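Local coordinates for protein african horse sickness virus (serotype 4) VP7 (PDB 1AHS) that forms the surface layer of the orbivirus core as a trimer that binds the structural protein VP3, this chain being its top domain, at residues Y60-I68 against S79-V87. Sequence-based numbering, arbitrary orientation.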
# COMPACT_ATOMS: atom_id res chain seq x y z
N TYR B 60 3.30 -17.92 7.04
CA TYR B 60 1.92 -17.79 7.49
C TYR B 60 1.28 -16.69 6.63
O TYR B 60 1.87 -15.64 6.49
CB TYR B 60 1.89 -17.34 8.94
CG TYR B 60 1.98 -18.45 9.97
CD1 TYR B 60 0.84 -19.11 10.40
CD2 TYR B 60 3.21 -18.90 10.46
CE1 TYR B 60 0.89 -20.20 11.29
CE2 TYR B 60 3.28 -20.00 11.37
CZ TYR B 60 2.11 -20.65 11.77
OH TYR B 60 2.14 -21.75 12.62
N PHE B 61 0.11 -16.91 6.03
CA PHE B 61 -0.51 -15.86 5.22
C PHE B 61 -2.03 -15.82 5.20
O PHE B 61 -2.65 -16.77 5.64
CB PHE B 61 -0.02 -15.98 3.79
CG PHE B 61 -0.64 -17.10 3.01
CD1 PHE B 61 -1.90 -16.97 2.45
CD2 PHE B 61 0.09 -18.25 2.73
CE1 PHE B 61 -2.40 -17.94 1.61
CE2 PHE B 61 -0.40 -19.23 1.90
CZ PHE B 61 -1.65 -19.07 1.34
N VAL B 62 -2.61 -14.70 4.78
CA VAL B 62 -4.07 -14.57 4.63
C VAL B 62 -4.26 -14.03 3.25
O VAL B 62 -3.38 -13.38 2.74
CB VAL B 62 -4.75 -13.54 5.53
CG1 VAL B 62 -4.89 -14.06 6.84
CG2 VAL B 62 -3.98 -12.29 5.63
N TRP B 63 -5.39 -14.33 2.62
CA TRP B 63 -5.68 -13.75 1.32
C TRP B 63 -7.06 -13.09 1.36
O TRP B 63 -7.84 -13.31 2.29
CB TRP B 63 -5.63 -14.81 0.23
CG TRP B 63 -6.76 -15.74 0.28
CD1 TRP B 63 -6.89 -16.85 1.06
CD2 TRP B 63 -7.96 -15.64 -0.49
NE1 TRP B 63 -8.10 -17.45 0.82
CE2 TRP B 63 -8.78 -16.72 -0.13
CE3 TRP B 63 -8.44 -14.73 -1.46
CZ2 TRP B 63 -10.05 -16.92 -0.69
CZ3 TRP B 63 -9.71 -14.93 -2.02
CH2 TRP B 63 -10.49 -16.02 -1.63
N ARG B 64 -7.29 -12.17 0.45
CA ARG B 64 -8.59 -11.54 0.33
C ARG B 64 -8.69 -10.81 -0.98
O ARG B 64 -7.68 -10.49 -1.60
CB ARG B 64 -9.01 -10.69 1.54
CG ARG B 64 -8.07 -9.69 2.04
CD ARG B 64 -7.25 -10.27 3.17
NE ARG B 64 -7.40 -9.57 4.45
CZ ARG B 64 -6.46 -8.79 4.98
NH1 ARG B 64 -5.31 -8.58 4.35
NH2 ARG B 64 -6.68 -8.26 6.17
N PRO B 65 -9.89 -10.75 -1.53
CA PRO B 65 -10.15 -10.08 -2.80
C PRO B 65 -10.20 -8.59 -2.56
O PRO B 65 -10.34 -8.17 -1.41
CB PRO B 65 -11.51 -10.64 -3.19
CG PRO B 65 -12.19 -10.81 -1.88
CD PRO B 65 -11.11 -11.42 -1.03
N LEU B 66 -10.01 -7.79 -3.60
CA LEU B 66 -10.10 -6.36 -3.40
C LEU B 66 -11.49 -5.99 -3.79
O LEU B 66 -11.89 -6.21 -4.93
CB LEU B 66 -9.14 -5.56 -4.29
CG LEU B 66 -7.62 -5.64 -4.30
CD1 LEU B 66 -7.02 -4.24 -4.34
CD2 LEU B 66 -7.11 -6.42 -3.14
N ARG B 67 -12.23 -5.46 -2.85
CA ARG B 67 -13.57 -5.02 -3.14
C ARG B 67 -13.55 -3.96 -4.30
O ARG B 67 -14.39 -4.02 -5.20
CB ARG B 67 -14.19 -4.49 -1.84
CG ARG B 67 -15.49 -3.70 -2.01
CD ARG B 67 -16.68 -4.56 -2.41
NE ARG B 67 -17.76 -4.40 -1.43
CZ ARG B 67 -18.85 -3.66 -1.62
NH1 ARG B 67 -19.02 -3.03 -2.78
NH2 ARG B 67 -19.74 -3.52 -0.63
N ILE B 68 -12.66 -2.96 -4.25
CA ILE B 68 -12.56 -2.02 -5.37
C ILE B 68 -11.08 -1.88 -5.80
O ILE B 68 -10.16 -1.95 -4.97
CB ILE B 68 -13.20 -0.57 -5.16
CG1 ILE B 68 -12.50 0.14 -4.07
CG2 ILE B 68 -14.70 -0.57 -4.83
CD1 ILE B 68 -11.61 1.11 -4.67
N SER B 79 -14.06 -6.66 -7.69
CA SER B 79 -13.68 -8.05 -7.87
C SER B 79 -14.93 -8.92 -7.97
O SER B 79 -15.95 -8.69 -7.27
CB SER B 79 -12.85 -8.52 -6.67
OG SER B 79 -11.48 -8.25 -6.85
N ALA B 80 -14.82 -9.93 -8.82
CA ALA B 80 -15.88 -10.89 -9.02
C ALA B 80 -16.15 -11.77 -7.77
O ALA B 80 -15.27 -12.01 -6.94
CB ALA B 80 -15.55 -11.75 -10.20
N PRO B 81 -17.39 -12.19 -7.58
CA PRO B 81 -17.63 -13.03 -6.41
C PRO B 81 -17.17 -14.47 -6.69
O PRO B 81 -16.82 -14.82 -7.83
CB PRO B 81 -19.13 -12.93 -6.25
CG PRO B 81 -19.59 -12.87 -7.72
CD PRO B 81 -18.63 -11.94 -8.34
N GLY B 82 -17.08 -15.28 -5.65
CA GLY B 82 -16.67 -16.66 -5.86
C GLY B 82 -15.20 -16.95 -6.09
O GLY B 82 -14.87 -18.03 -6.58
N THR B 83 -14.33 -15.99 -5.79
CA THR B 83 -12.90 -16.20 -5.92
C THR B 83 -12.51 -17.21 -4.82
O THR B 83 -13.10 -17.18 -3.73
CB THR B 83 -12.14 -14.88 -5.68
OG1 THR B 83 -12.56 -14.31 -4.44
CG2 THR B 83 -12.41 -13.91 -6.78
N PHE B 84 -11.59 -18.14 -5.11
CA PHE B 84 -11.16 -19.11 -4.08
C PHE B 84 -9.65 -19.35 -4.13
O PHE B 84 -9.00 -19.06 -5.13
CB PHE B 84 -11.92 -20.46 -4.16
CG PHE B 84 -11.71 -21.21 -5.44
CD1 PHE B 84 -10.54 -21.91 -5.67
CD2 PHE B 84 -12.64 -21.14 -6.45
CE1 PHE B 84 -10.29 -22.53 -6.89
CE2 PHE B 84 -12.41 -21.75 -7.66
CZ PHE B 84 -11.22 -22.45 -7.89
N VAL B 85 -9.12 -19.90 -3.05
CA VAL B 85 -7.72 -20.21 -2.94
C VAL B 85 -7.66 -21.61 -2.28
O VAL B 85 -8.39 -21.86 -1.31
CB VAL B 85 -7.01 -19.12 -2.07
CG1 VAL B 85 -5.64 -19.58 -1.62
CG2 VAL B 85 -6.87 -17.84 -2.85
N THR B 86 -6.98 -22.57 -2.90
CA THR B 86 -6.85 -23.87 -2.25
C THR B 86 -5.37 -24.09 -1.91
O THR B 86 -4.49 -23.67 -2.67
CB THR B 86 -7.38 -25.04 -3.11
OG1 THR B 86 -6.71 -25.11 -4.37
CG2 THR B 86 -8.83 -24.87 -3.36
N VAL B 87 -5.10 -24.59 -0.71
CA VAL B 87 -3.72 -24.91 -0.33
C VAL B 87 -3.67 -26.43 -0.05
O VAL B 87 -4.28 -26.92 0.92
CB VAL B 87 -3.23 -24.14 0.90
CG1 VAL B 87 -1.80 -24.53 1.19
CG2 VAL B 87 -3.29 -22.64 0.67
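Trp63 lays one face of its indole over Val85, and the methyl CG2 does most of the touching. CG2 of Val85 sits over the middle of the ring system, 3.4 Å from CD2 of Trp63, and makes a CH-pi contact with the five-membered ring, 17° off the normal. A chi1 of 71°, with CG between backbone N and carbonyl carbon, places the indole against the valine. The two side chains run alongside each other, head to tail. The far end of the ring reaches back to Thr83: the carbonyl O of Thr83 lies at the edge, 3.5 Å from CH2 of Trp63, and OG1 of Thr83 is also at the rim, near the ring plane, 3.8 Å from CZ3 of Trp63. NE1 of Trp63 is used elsewhere, on the carbonyl O of Val92.

This is the inside of a beta sandwich, the jelly-roll-like top domain of orbivirus VP7. Strand 59-65 belongs to one antiparallel sheet and strand 84-87 to the facing one, the axes of 60-65 and 84-87 being 8.6 Å apart and nearly antiparallel at 157°. Further along, Phe61 and Val87 point at each other across the interior, with CZ of Phe61 4.0 Å from CG2 of Val87; Trp100 packs against both.

At the Leu66 and Ser79 end the link turns polar. OG of Ser79 donates to the carbonyl O of Leu66 at 2.8 Å, approaching somewhat out of the carbonyl plane. The same hydroxyl is hydrogen-bonded to N of Ile117. Arg67, next along, gives its NE to a salt bridge with OE2 of Glu9 of a neighbouring subunit.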